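Long-range contact in multicopper oxidase (Uncultured bacterium, PDB 4E9X), which probably couples the one-electron oxidation of substrates to the reduction of dioxygen to water, using bound copper ions: residues Ser145-Ala150 with Tyr167-Ala172. Numbering follows the deposited sequence.
Sequences STWESA and YFSVNA
Trp147 reaches diagonally across to the neighbouring strand and donates its indole N-H to Ser169, NE1 to OG 2.8 Å, in a nearly straight bond of 169°. The hydroxyl oxygen lies close to the indole plane, so the ring meets Ser169 with its edge. With CG anti to the carbonyl carbon (chi1 -53°), the indole swings toward the Ser145 end of its own strand, and its far rim carries CZ2 to 3.9 Å from CB of Ala172. A water lies beside this bond, its O 2.7 Å from OG of Ser169; it also bonds to OG of Ser145 and accepts the backbone N-H of Ala172. Ser169 OG thus has two firm partners, the indole and the water. Beneath these side chains runs an antiparallel ladder: Ser145-Ser169 and Trp147-Tyr167 are hydrogen-bonded pairs, each closed by two backbone bonds, and Thr146-Phe168 is the non-hydrogen-bonded pair between them. At that middle pair CA of Thr146 makes a CA-H...O contact with O of Tyr167, 3.5 Å away. Strand 167-170 is an edge strand, within this chain, of a mixed sheet in the second of the two cupredoxin-type domains, and this ladder fastens it to strand 138-147. On the face bearing Thr146 and Phe168, the methyl CG2 of Thr146 approaches the phenyl edge, 3.6 Å from CD1 of Phe168. Farther out, Phe168 stacks on His258 and packs against Pro161 of a second subunit. Tyr167 shares the face of Trp147, and just beyond the strand CB of Ser149 comes 3.8 Å from CE2 of Tyr167, while Ser149 OG is hydrogen-bonded to Asp166 OD2. Strands 3-18 and 21-28 pack on the indole: Tyr23 meets it edge-to-face, and Ile15, Val17 and Val25 touch it.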
loop_
_atom_site.group_PDB
_atom_site.type_symbol
_atom_site.label_atom_id
_atom_site.label_comp_id
_atom_site.label_asym_id
_atom_site.label_seq_id
_atom_site.Cartn_x
_atom_site.Cartn_y
_atom_site.Cartn_z
ATOM N N SER A 145 -13.742 -0.717 5.729
ATOM C CA SER A 145 -14.080 0.581 5.162
ATOM C C SER A 145 -13.820 1.639 6.238
ATOM O O SER A 145 -13.431 1.374 7.377
ATOM C CB SER A 145 -15.492 0.632 4.624
ATOM O OG SER A 145 -16.449 0.551 5.663
ATOM N N THR A 146 -14.022 2.865 5.754
ATOM C CA THR A 146 -13.794 4.040 6.594
ATOM C C THR A 146 -14.997 4.974 6.542
ATOM O O THR A 146 -15.836 4.888 5.640
ATOM C CB THR A 146 -12.506 4.833 6.214
ATOM O OG1 THR A 146 -12.756 5.565 5.015
ATOM C CG2 THR A 146 -11.345 3.865 6.004
ATOM N N TRP A 147 -15.072 5.900 7.490
ATOM C CA TRP A 147 -16.263 6.731 7.654
ATOM C C TRP A 147 -15.815 8.154 7.994
ATOM O O TRP A 147 -14.848 8.336 8.701
ATOM C CB TRP A 147 -17.177 6.251 8.779
ATOM C CG TRP A 147 -17.520 4.782 8.605
ATOM C CD1 TRP A 147 -16.750 3.730 9.055
ATOM C CD2 TRP A 147 -18.635 4.219 7.939
ATOM N NE1 TRP A 147 -17.351 2.521 8.702
ATOM C CE2 TRP A 147 -18.505 2.804 8.019
ATOM C CE3 TRP A 147 -19.739 4.793 7.264
ATOM C CZ2 TRP A 147 -19.455 1.934 7.458
ATOM C CZ3 TRP A 147 -20.654 3.886 6.723
ATOM C CH2 TRP A 147 -20.528 2.487 6.811
ATOM N N GLU A 148 -16.578 9.128 7.498
ATOM C CA GLU A 148 -16.285 10.551 7.745
ATOM C C GLU A 148 -17.400 11.125 8.598
ATOM O O GLU A 148 -18.501 11.359 8.088
ATOM C CB GLU A 148 -16.240 11.296 6.406
ATOM C CG GLU A 148 -15.117 10.734 5.533
ATOM C CD GLU A 148 -15.229 11.073 4.076
ATOM O OE1 GLU A 148 -16.163 11.850 3.767
ATOM O OE2 GLU A 148 -14.466 10.617 3.216
ATOM N N SER A 149 -17.191 11.331 9.889
ATOM C CA SER A 149 -18.310 11.694 10.754
ATOM C C SER A 149 -18.973 13.006 10.352
ATOM O O SER A 149 -20.183 13.150 10.638
ATOM C CB SER A 149 -17.852 11.765 12.230
ATOM O OG SER A 149 -16.973 12.843 12.455
ATOM N N ALA A 150 -18.250 13.921 9.713
ATOM C CA ALA A 150 -18.906 15.196 9.389
ATOM C C ALA A 150 -20.079 15.049 8.437
ATOM O O ALA A 150 -20.931 15.936 8.356
ATOM C CB ALA A 150 -17.897 16.149 8.764
ATOM N N TYR A 167 -13.427 7.443 11.464
ATOM C CA TYR A 167 -13.864 6.168 12.033
ATOM C C TYR A 167 -13.600 5.076 10.985
ATOM O O TYR A 167 -13.487 5.320 9.803
ATOM C CB TYR A 167 -15.322 6.139 12.430
ATOM C CG TYR A 167 -15.718 7.008 13.608
ATOM C CD1 TYR A 167 -15.996 6.455 14.842
ATOM C CD2 TYR A 167 -15.849 8.398 13.413
ATOM C CE1 TYR A 167 -16.389 7.265 15.939
ATOM C CE2 TYR A 167 -16.236 9.190 14.499
ATOM C CZ TYR A 167 -16.509 8.639 15.747
ATOM O OH TYR A 167 -16.890 9.466 16.792
ATOM N N PHE A 168 -13.391 3.872 11.501
ATOM C CA PHE A 168 -12.861 2.718 10.733
ATOM C C PHE A 168 -13.570 1.431 11.128
ATOM O O PHE A 168 -13.926 1.307 12.309
ATOM C CB PHE A 168 -11.332 2.586 10.914
ATOM C CG PHE A 168 -10.619 3.914 10.681
ATOM C CD1 PHE A 168 -10.245 4.256 9.381
ATOM C CD2 PHE A 168 -10.402 4.797 11.736
ATOM C CE1 PHE A 168 -9.665 5.494 9.152
ATOM C CE2 PHE A 168 -9.821 6.050 11.489
ATOM C CZ PHE A 168 -9.471 6.377 10.190
ATOM N N SER A 169 -13.774 0.491 10.220
ATOM C CA SER A 169 -14.579 -0.650 10.601
ATOM C C SER A 169 -14.201 -1.906 9.838
ATOM O O SER A 169 -13.574 -1.890 8.771
ATOM C CB SER A 169 -16.076 -0.353 10.347
ATOM O OG SER A 169 -16.270 0.001 8.948
ATOM N N VAL A 170 -14.653 -3.031 10.406
ATOM C CA VAL A 170 -14.823 -4.263 9.665
ATOM C C VAL A 170 -16.313 -4.573 9.678
ATOM O O VAL A 170 -16.961 -4.513 10.736
ATOM C CB VAL A 170 -13.959 -5.417 10.245
ATOM C CG1 VAL A 170 -14.174 -5.630 11.737
ATOM C CG2 VAL A 170 -14.244 -6.736 9.464
ATOM N N ASN A 171 -16.877 -4.894 8.529
ATOM C CA ASN A 171 -18.316 -5.196 8.363
ATOM C C ASN A 171 -19.159 -4.116 9.012
ATOM O O ASN A 171 -20.150 -4.412 9.693
ATOM C CB ASN A 171 -18.650 -6.592 8.884
ATOM C CG ASN A 171 -17.933 -7.641 8.037
ATOM O OD1 ASN A 171 -17.370 -7.306 7.007
ATOM N ND2 ASN A 171 -17.904 -8.903 8.489
ATOM N N ALA A 172 -18.744 -2.865 8.789
ATOM C CA ALA A 172 -19.489 -1.652 9.194
ATOM C C ALA A 172 -19.625 -1.468 10.704
ATOM O O ALA A 172 -20.461 -0.662 11.125
ATOM C CB ALA A 172 -20.851 -1.565 8.507
HETATM O O HOH W 1 -16.637 -1.917 7.067
#